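Local coordinates for protein thioesterase (Streptomyces coelicolor, PDB 3QMW) that acts as a thioesterase of the alpha/beta hydrolase fold in the prodiginine biosynthetic pathway, probably hydrolysing thioester-bound intermediates, at residues Gly68-Leu71 with Arg72-Pro75; Gly133-Pro137 with His138-Asp142; Thr147-Asp150 with Thr151-Arg154; Asn238-Phe241 with Leu242-Gly245. All coordinates share one frame; numbering follows the deposited sequence.

Along the chain the four contacts follow one another in series; none nests in or crosses another. Interactions 1, 2 and 4 close short turns, and interaction 3 caps the start of a helix. Interaction 1 lies in the loop from strand 57-61 to helix 79-91. Interactions 2 and 3 share the connection from strand 129-132 to helix 150-159: residues 133-142 leave the strand, and residues 147-154 start the helix, the nearest atoms being about 9 Å apart. Interaction 4 fills the loop from strand 230-235 to helix 246-258. Interactions 2 and 4 meet directly, Gly133 O lying 3.4 Å from His239 CE1, which brings two loops that follow strands of the parallel sheet together beside the probable active site.

Interaction 1 of 4, residues Gly68-Leu71 with Arg72-Pro75; sequences GLRL and RERP
Arg70 and Glu73 form a local salt bridge across three residues, and the arginine can be traced outward from its backbone. Its CB lies 3.6 Å from Glu73 OE2, and CG runs past the same oxygen at 3.8 Å, placing the aliphatic root of the side chain alongside the carboxylate. A bend at the third torsion (chi3 65°) then brings the guanidinium group round to the other oxygen. NE donates to Glu73 OE1 at 3.1 Å, coming from above the carboxylate plane, while NH1 reaches the same OE1 at 2.9 Å, nearly along its C-O bond. The grip is thus side-on, two nitrogens on a single oxygen. OE1 lies close to the guanidinium plane, although the planes of the two groups are turned 52° from each other. The third nitrogen, NH2, bonds to Gln63 O, so NE, NH1 and NH2 all have a polar partner, and Trp11 of the second subunit makes a cation-pi contact with the group. In the backbone, Glu73 N makes a weak hydrogen bond of 3.4 Å to Arg70 O. This i to i+3 bond, with helical backbone angles at Leu71 and Arg72, is the geometry of a type I-like turn. Here the salt-bridged turn belongs to the surface loop that leads from strand 57-61 to helix 79-91 of the alpha/beta hydrolase fold.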
loop_
_atom_site.group_PDB
_atom_site.type_symbol
_atom_site.label_atom_id
_atom_site.label_comp_id
_atom_site.label_asym_id
_atom_site.label_seq_id
_atom_site.Cartn_x
_atom_site.Cartn_y
_atom_site.Cartn_z
ATOM N N GLY D 68 25.565 -10.038 7.851
ATOM C CA GLY D 68 25.345 -9.007 8.861
ATOM C C GLY D 68 26.228 -9.245 10.073
ATOM O O GLY D 68 27.422 -9.525 9.934
ATOM N N LEU D 69 25.631 -9.178 11.261
ATOM C CA LEU D 69 26.358 -9.401 12.501
ATOM C C LEU D 69 26.562 -10.898 12.765
ATOM O O LEU D 69 26.959 -11.299 13.861
ATOM C CB LEU D 69 25.601 -8.757 13.670
ATOM C CG LEU D 69 25.415 -7.239 13.605
ATOM C CD1 LEU D 69 24.525 -6.777 14.759
ATOM C CD2 LEU D 69 26.758 -6.523 13.630
ATOM N N ARG D 70 26.275 -11.717 11.761
ATOM C CA ARG D 70 26.418 -13.156 11.852
ATOM C C ARG D 70 27.343 -13.614 10.751
ATOM O O ARG D 70 27.186 -14.701 10.196
ATOM C CB ARG D 70 25.061 -13.832 11.688
ATOM C CG ARG D 70 23.956 -13.214 12.506
ATOM C CD ARG D 70 22.693 -14.006 12.337
ATOM N NE ARG D 70 22.844 -15.348 12.877
ATOM C CZ ARG D 70 21.922 -16.298 12.807
ATOM N NH1 ARG D 70 22.171 -17.489 13.328
ATOM N NH2 ARG D 70 20.756 -16.068 12.219
ATOM N N LEU D 71 28.311 -12.769 10.441
ATOM C CA LEU D 71 29.296 -13.064 9.417
ATOM C C LEU D 71 30.212 -14.232 9.822
ATOM O O LEU D 71 30.659 -15.006 8.973
ATOM C CB LEU D 71 30.120 -11.805 9.154
ATOM C CG LEU D 71 30.936 -11.739 7.869
ATOM C CD1 LEU D 71 30.040 -11.824 6.641
ATOM C CD2 LEU D 71 31.735 -10.444 7.877
ATOM N N ARG D 72 30.469 -14.357 11.123
ATOM C CA ARG D 72 31.356 -15.396 11.652
ATOM C C ARG D 72 30.724 -16.791 11.669
ATOM O O ARG D 72 31.431 -17.792 11.780
ATOM C CB ARG D 72 31.801 -15.042 13.072
ATOM C CG ARG D 72 32.790 -13.896 13.159
ATOM C CD ARG D 72 32.965 -13.455 14.614
ATOM N NE ARG D 72 34.306 -12.924 14.895
ATOM C CZ ARG D 72 34.662 -11.637 14.855
ATOM N NH1 ARG D 72 35.920 -11.304 15.146
ATOM N NH2 ARG D 72 33.785 -10.678 14.532
ATOM N N GLU D 73 29.401 -16.858 11.581
ATOM C CA GLU D 73 28.701 -18.131 11.636
ATOM C C GLU D 73 28.612 -18.754 10.255
ATOM O O GLU D 73 28.612 -18.061 9.251
ATOM C CB GLU D 73 27.320 -17.940 12.247
ATOM C CG GLU D 73 27.371 -17.373 13.660
ATOM C CD GLU D 73 26.058 -16.750 14.093
ATOM O OE1 GLU D 73 25.007 -17.401 13.890
ATOM O OE2 GLU D 73 26.085 -15.611 14.633
ATOM N N ARG D 74 28.556 -20.077 10.214
ATOM C CA ARG D 74 28.564 -20.808 8.958
ATOM C C ARG D 74 27.154 -20.829 8.342
ATOM O O ARG D 74 26.180 -21.163 9.029
ATOM C CB ARG D 74 29.063 -22.235 9.206
ATOM C CG ARG D 74 29.240 -23.092 7.950
ATOM C CD ARG D 74 28.700 -24.513 8.174
ATOM N NE ARG D 74 27.264 -24.498 8.479
ATOM C CZ ARG D 74 26.526 -25.577 8.734
ATOM N NH1 ARG D 74 27.073 -26.792 8.718
ATOM N NH2 ARG D 74 25.227 -25.437 8.996
ATOM N N PRO D 75 27.038 -20.475 7.047
ATOM C CA PRO D 75 25.742 -20.547 6.379
ATOM C C PRO D 75 25.328 -21.982 6.036
ATOM O O PRO D 75 26.168 -22.804 5.651
ATOM C CB PRO D 75 25.970 -19.755 5.092
ATOM C CG PRO D 75 27.401 -19.959 4.787
ATOM C CD PRO D 75 28.096 -20.018 6.130
#

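Interaction 2 of 4, residues Gly133-Pro137 with His138-Asp142; sequences GSRAP and HLYGD
Arg135 lies across Tyr140, and these two side chains, with Pro137, carry most of the contact. CG of Arg135 sits over one ring face, 3.6 Å from the centroid of the Tyr140 ring and offset toward its rim, a CH-pi contact. The first torsion (chi1 62°) starts the arginine toward the ring, and a bend at chi3 carries its end onward. There NH1 donates twice: in a salt bridge to Asp142 OD1 at 2.9 Å, on the syn side but tilted out of the carboxylate plane, and to Leu139 O at 3.1 Å, which is tilted from the guanidinium plane. Replacing Arg135 by an alanine would probably leave Asp142 without this partner charge, Leu139 O without this donor, and the Tyr140 ring less firmly set on that face. At its far end Tyr140 OH is hydrogen-bonded to Ser134 OG at 3.1 Å and to a water at 3.0 Å; the same water accepts from Arg135 N. Tyr140 N closes the turn onto Pro137 O at 2.9 Å with an N-H...O angle of 159°, and Leu139 N donates to Ala136 O at a more bent angle. Pro137 packs on Leu109 and Tyr112 of helix 106-120. The whole is a short 3-10 turn just after strand 129-132 of an alpha/beta hydrolase, with the Tyr140 side chain near the probable Ser-His-Asp triad.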
loop_
_atom_site.group_PDB
_atom_site.type_symbol
_atom_site.label_atom_id
_atom_site.label_comp_id
_atom_site.label_asym_id
_atom_site.label_seq_id
_atom_site.Cartn_x
_atom_site.Cartn_y
_atom_site.Cartn_z
ATOM N N GLY D 133 8.470 -13.799 -6.836
ATOM C CA GLY D 133 9.576 -14.234 -7.678
ATOM C C GLY D 133 10.046 -15.658 -7.441
ATOM O O GLY D 133 11.234 -15.941 -7.552
ATOM N N SER D 134 9.126 -16.560 -7.120
ATOM C CA SER D 134 9.483 -17.960 -6.860
ATOM C C SER D 134 8.571 -18.935 -7.596
ATOM O O SER D 134 7.348 -18.829 -7.528
ATOM C CB SER D 134 9.435 -18.247 -5.357
ATOM O OG SER D 134 9.736 -19.605 -5.085
ATOM N N ARG D 135 9.180 -19.878 -8.307
ATOM C CA ARG D 135 8.457 -21.011 -8.905
ATOM C C ARG D 135 7.903 -21.934 -7.823
ATOM O O ARG D 135 8.314 -21.868 -6.660
ATOM C CB ARG D 135 9.395 -21.818 -9.800
ATOM C CG ARG D 135 10.582 -22.435 -9.031
ATOM C CD ARG D 135 11.546 -23.175 -9.915
ATOM N NE ARG D 135 11.984 -22.373 -11.047
ATOM C CZ ARG D 135 12.902 -22.768 -11.924
ATOM N NH1 ARG D 135 13.507 -23.951 -11.794
ATOM N NH2 ARG D 135 13.228 -21.971 -12.937
ATOM N N ALA D 136 6.981 -22.806 -8.209
ATOM C CA ALA D 136 6.438 -23.790 -7.281
ATOM C C ALA D 136 7.537 -24.764 -6.815
ATOM O O ALA D 136 8.420 -25.113 -7.603
ATOM C CB ALA D 136 5.308 -24.549 -7.937
ATOM N N PRO D 137 7.486 -25.204 -5.541
ATOM C CA PRO D 137 8.491 -26.085 -4.926
ATOM C C PRO D 137 8.900 -27.321 -5.747
ATOM O O PRO D 137 10.097 -27.538 -5.974
ATOM C CB PRO D 137 7.832 -26.498 -3.613
ATOM C CG PRO D 137 6.960 -25.342 -3.270
ATOM C CD PRO D 137 6.489 -24.750 -4.555
ATOM N N HIS D 138 7.929 -28.096 -6.227
ATOM C CA HIS D 138 8.246 -29.259 -7.066
ATOM C C HIS D 138 9.099 -28.911 -8.292
ATOM O O HIS D 138 9.767 -29.799 -8.841
ATOM C CB HIS D 138 6.981 -30.031 -7.497
ATOM C CG HIS D 138 6.126 -29.318 -8.506
ATOM N ND1 HIS D 138 4.943 -28.691 -8.172
ATOM C CD2 HIS D 138 6.269 -29.161 -9.845
ATOM C CE1 HIS D 138 4.405 -28.164 -9.259
ATOM N NE2 HIS D 138 5.192 -28.433 -10.288
ATOM N N LEU D 139 9.081 -27.641 -8.715
ATOM C CA LEU D 139 9.861 -27.195 -9.878
ATOM C C LEU D 139 11.302 -26.812 -9.534
ATOM O O LEU D 139 12.035 -26.365 -10.418
ATOM C CB LEU D 139 9.175 -26.009 -10.589
ATOM C CG LEU D 139 7.943 -26.280 -11.466
ATOM C CD1 LEU D 139 7.175 -24.989 -11.752
ATOM C CD2 LEU D 139 8.359 -26.964 -12.771
ATOM N N TYR D 140 11.713 -26.982 -8.274
ATOM C CA TYR D 140 13.077 -26.614 -7.847
ATOM C C TYR D 140 14.068 -27.790 -7.930
ATOM O O TYR D 140 13.797 -28.866 -7.394
ATOM C CB TYR D 140 13.073 -26.037 -6.418
ATOM C CG TYR D 140 12.954 -24.525 -6.339
ATOM C CD1 TYR D 140 14.039 -23.700 -6.639
ATOM C CD2 TYR D 140 11.762 -23.919 -5.945
ATOM C CE1 TYR D 140 13.938 -22.317 -6.559
ATOM C CE2 TYR D 140 11.649 -22.537 -5.859
ATOM C CZ TYR D 140 12.737 -21.740 -6.163
ATOM O OH TYR D 140 12.613 -20.365 -6.070
ATOM N N GLY D 141 15.215 -27.563 -8.579
ATOM C CA GLY D 141 16.274 -28.576 -8.696
ATOM C C GLY D 141 17.112 -28.514 -9.973
ATOM O O GLY D 141 18.312 -28.801 -9.943
ATOM N N ASP D 142 16.496 -28.135 -11.091
ATOM C CA ASP D 142 17.142 -28.245 -12.412
ATOM C C ASP D 142 18.326 -27.300 -12.658
ATOM O O ASP D 142 19.171 -27.579 -13.516
ATOM C CB ASP D 142 16.108 -28.095 -13.552
ATOM C CG ASP D 142 15.598 -26.663 -13.722
ATOM O OD1 ASP D 142 15.466 -25.937 -12.709
ATOM O OD2 ASP D 142 15.303 -26.275 -14.878
HETATM O O HOH W 1 12.264 -19.014 -8.711
#

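Interaction 3 of 4, residues Thr147-Asp150 with Thr151-Arg154; sequences TLSD and TALR
Ser149 OG accepts a hydrogen bond from Ala152 N at 3.1 Å, with an N-H...O angle of 160°, a nearly straight bond; with Ser149 directly before the helix, this is an N-cap. The serine hydroxyl stands between its own backbone N and carbonyl carbon (chi1 73°), which turns OG back over the first turn and also sets it against Ala152 CB. Beside this polar bond, Leu148 CD2 rests on the Ala152 methyl at 3.6 Å, and Leu148 CB approaches Leu153 CB at 4.4 Å. Backbone bonds continue the helix: Leu153 N bonds weakly to Ser149 O, and Arg154 N also donates to Asp150 O. One shell outward, Arg182 holds the entry to the helix by two groups, making a salt bridge with Asp150 OD1 and a hydrogen bond to Leu148 O. Leu153 is buried against Leu178, Leu181 and Leu185, and so joins this start to helix 178-189. A serine at the N-cap bonded to the amide three residues on, flanked by an apolar pair spanning the cap from Leu148 to Leu153, is the signature of an N-capped helix with a contact of the hydrophobic-staple kind, here opening helix 150-159.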
loop_
_atom_site.group_PDB
_atom_site.type_symbol
_atom_site.label_atom_id
_atom_site.label_comp_id
_atom_site.label_asym_id
_atom_site.label_seq_id
_atom_site.Cartn_x
_atom_site.Cartn_y
_atom_site.Cartn_z
ATOM N N THR D 147 27.246 -23.780 -8.545
ATOM C CA THR D 147 28.464 -24.467 -8.963
ATOM C C THR D 147 29.270 -23.674 -9.987
ATOM O O THR D 147 30.254 -24.185 -10.523
ATOM C CB THR D 147 28.138 -25.833 -9.598
ATOM O OG1 THR D 147 27.421 -25.642 -10.823
ATOM C CG2 THR D 147 27.305 -26.671 -8.650
ATOM N N LEU D 148 28.854 -22.444 -10.272
ATOM C CA LEU D 148 29.515 -21.632 -11.288
ATOM C C LEU D 148 30.752 -20.963 -10.707
ATOM O O LEU D 148 31.018 -21.037 -9.506
ATOM C CB LEU D 148 28.561 -20.559 -11.840
ATOM C CG LEU D 148 27.499 -20.976 -12.874
ATOM C CD1 LEU D 148 26.241 -20.106 -12.776
ATOM C CD2 LEU D 148 28.052 -20.926 -14.298
ATOM N N SER D 149 31.503 -20.311 -11.585
ATOM C CA SER D 149 32.585 -19.431 -11.189
ATOM C C SER D 149 31.993 -18.145 -10.612
ATOM O O SER D 149 30.790 -18.046 -10.412
ATOM C CB SER D 149 33.429 -19.103 -12.410
ATOM O OG SER D 149 32.729 -18.210 -13.257
ATOM N N ASP D 150 32.835 -17.153 -10.360
ATOM C CA ASP D 150 32.354 -15.879 -9.839
ATOM C C ASP D 150 31.896 -14.967 -10.957
ATOM O O ASP D 150 30.810 -14.404 -10.888
ATOM C CB ASP D 150 33.432 -15.199 -9.008
ATOM C CG ASP D 150 33.820 -16.013 -7.810
ATOM O OD1 ASP D 150 33.264 -17.113 -7.654
ATOM O OD2 ASP D 150 34.679 -15.566 -7.024
ATOM N N THR D 151 32.715 -14.824 -11.989
ATOM C CA THR D 151 32.361 -13.951 -13.108
ATOM C C THR D 151 31.085 -14.430 -13.813
ATOM O O THR D 151 30.268 -13.613 -14.235
ATOM C CB THR D 151 33.526 -13.811 -14.107
ATOM O OG1 THR D 151 34.332 -14.997 -14.061
ATOM C CG2 THR D 151 34.393 -12.597 -13.753
ATOM N N ALA D 152 30.908 -15.745 -13.917
ATOM C CA ALA D 152 29.658 -16.310 -14.446
ATOM C C ALA D 152 28.483 -15.995 -13.523
ATOM O O ALA D 152 27.418 -15.592 -13.990
ATOM C CB ALA D 152 29.780 -17.814 -14.632
ATOM N N LEU D 153 28.690 -16.184 -12.221
ATOM C CA LEU D 153 27.652 -15.966 -11.220
ATOM C C LEU D 153 27.369 -14.483 -11.015
ATOM O O LEU D 153 26.272 -14.106 -10.615
ATOM C CB LEU D 153 28.071 -16.593 -9.892
ATOM C CG LEU D 153 27.061 -16.564 -8.751
ATOM C CD1 LEU D 153 25.845 -17.383 -9.130
ATOM C CD2 LEU D 153 27.699 -17.087 -7.477
ATOM N N ARG D 154 28.365 -13.644 -11.275
ATOM C CA ARG D 154 28.159 -12.210 -11.260
ATOM C C ARG D 154 27.233 -11.840 -12.402
ATOM O O ARG D 154 26.204 -11.202 -12.184
ATOM C CB ARG D 154 29.481 -11.448 -11.383
ATOM C CG ARG D 154 29.344 -9.964 -11.068
ATOM C CD ARG D 154 30.688 -9.256 -10.884
ATOM N NE ARG D 154 30.516 -7.953 -10.223
ATOM C CZ ARG D 154 31.121 -6.806 -10.564
ATOM N NH1 ARG D 154 31.966 -6.733 -11.594
ATOM N NH2 ARG D 154 30.861 -5.698 -9.869
#

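Interaction 4 of 4, residues Asn238-Phe241 with Leu242-Gly245; sequences NHFF and LNGG
Phe240 and Asn243 meet across one short turn, the amide ND2 lying 3.5 Å from Phe240 CD2 with ring and amide planes 27° apart. Asn243 gets there by placing CG anti to its carbonyl carbon (chi1 -56°), which turns the amide back over the preceding residues; the approach is oblique to the ring. Backbone geometry fixes the pair: Asn243 N donates to Phe240 O at 3.1 Å with an almost straight angle of 171°, while Gly244 N to Phe241 O is weaker. Phe241 takes a different course. Its CG stands between backbone N and carbonyl carbon (chi1 72°), folding the ring against the next peptide, and Phe241 CD1 lies 4.2 Å from Leu242 CB. The same ring touches Ser247 of helix 246-258. A serine in place of Phe241 would probably open a gap between His104 and that helix. Upstream, a type I turn from Asn238 to Phe241 is closed by Phe241 N to Asn238 O at 3.1 Å, and Asn238 OD1 takes a weak bond from Phe240 N. Within this turn His239 bonds through NE2 to Ser105 OG and through ND1 to Asp211 OD1. The bonds from Asn243 N and Phe241 N probably limit the movement of the loop carrying this likely catalytic-triad histidine, while the Phe240 ring meets Tyr38 edge-to-face and the Phe241 ring His104.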
loop_
_atom_site.group_PDB
_atom_site.type_symbol
_atom_site.label_atom_id
_atom_site.label_comp_id
_atom_site.label_asym_id
_atom_site.label_seq_id
_atom_site.Cartn_x
_atom_site.Cartn_y
_atom_site.Cartn_z
ATOM N N ASN D 238 11.343 -7.224 -12.903
ATOM C CA ASN D 238 12.240 -8.366 -13.000
ATOM C C ASN D 238 12.339 -9.165 -11.701
ATOM O O ASN D 238 11.668 -8.863 -10.719
ATOM C CB ASN D 238 13.618 -7.897 -13.507
ATOM C CG ASN D 238 14.327 -6.941 -12.549
ATOM O OD1 ASN D 238 14.105 -6.960 -11.336
ATOM N ND2 ASN D 238 15.209 -6.112 -13.101
ATOM N N HIS D 239 13.169 -10.199 -11.715
ATOM C CA HIS D 239 13.384 -11.048 -10.546
ATOM C C HIS D 239 13.798 -10.250 -9.303
ATOM O O HIS D 239 13.536 -10.682 -8.184
ATOM C CB HIS D 239 14.457 -12.099 -10.874
ATOM C CG HIS D 239 14.541 -13.219 -9.887
ATOM N ND1 HIS D 239 13.903 -14.426 -10.079
ATOM C CD2 HIS D 239 15.206 -13.326 -8.712
ATOM C CE1 HIS D 239 14.167 -15.227 -9.060
ATOM N NE2 HIS D 239 14.953 -14.583 -8.214
ATOM N N PHE D 240 14.443 -9.099 -9.503
ATOM C CA PHE D 240 14.948 -8.276 -8.394
ATOM C C PHE D 240 14.181 -6.963 -8.138
ATOM O O PHE D 240 14.666 -6.079 -7.412
ATOM C CB PHE D 240 16.438 -7.977 -8.609
ATOM C CG PHE D 240 17.344 -9.029 -8.052
ATOM C CD1 PHE D 240 17.910 -9.994 -8.883
ATOM C CD2 PHE D 240 17.630 -9.059 -6.691
ATOM C CE1 PHE D 240 18.751 -10.973 -8.366
ATOM C CE2 PHE D 240 18.467 -10.034 -6.163
ATOM C CZ PHE D 240 19.028 -10.996 -7.003
ATOM N N PHE D 241 12.977 -6.847 -8.694
ATOM C CA PHE D 241 12.125 -5.673 -8.458
ATOM C C PHE D 241 12.100 -5.217 -6.979
ATOM O O PHE D 241 12.030 -4.012 -6.697
ATOM C CB PHE D 241 10.687 -5.918 -8.970
ATOM C CG PHE D 241 9.866 -6.885 -8.129
ATOM C CD1 PHE D 241 9.400 -6.525 -6.869
ATOM C CD2 PHE D 241 9.526 -8.134 -8.621
ATOM C CE1 PHE D 241 8.640 -7.407 -6.116
ATOM C CE2 PHE D 241 8.759 -9.017 -7.875
ATOM C CZ PHE D 241 8.318 -8.658 -6.626
ATOM N N LEU D 242 12.182 -6.187 -6.062
ATOM C CA LEU D 242 12.041 -5.965 -4.614
ATOM C C LEU D 242 12.961 -4.890 -4.037
ATOM O O LEU D 242 12.635 -4.272 -3.025
ATOM C CB LEU D 242 12.286 -7.285 -3.861
ATOM C CG LEU D 242 11.910 -7.298 -2.380
ATOM C CD1 LEU D 242 10.445 -6.973 -2.238
ATOM C CD2 LEU D 242 12.217 -8.624 -1.754
ATOM N N ASN D 243 14.109 -4.682 -4.667
ATOM C CA ASN D 243 15.069 -3.694 -4.190
ATOM C C ASN D 243 14.499 -2.275 -4.210
ATOM O O ASN D 243 14.662 -1.531 -3.246
ATOM C CB ASN D 243 16.357 -3.756 -5.023
ATOM C CG ASN D 243 16.989 -5.144 -5.029
ATOM O OD1 ASN D 243 17.011 -5.844 -4.005
ATOM N ND2 ASN D 243 17.506 -5.548 -6.187
ATOM N N GLY D 244 13.829 -1.906 -5.300
ATOM C CA GLY D 244 13.247 -0.575 -5.430
ATOM C C GLY D 244 12.443 -0.433 -6.709
ATOM O O GLY D 244 12.607 -1.227 -7.650
ATOM N N GLY D 245 11.559 0.560 -6.740
ATOM C CA GLY D 245 10.784 0.871 -7.938
ATOM C C GLY D 245 9.280 0.720 -7.766
ATOM O O GLY D 245 8.806 0.458 -6.658
#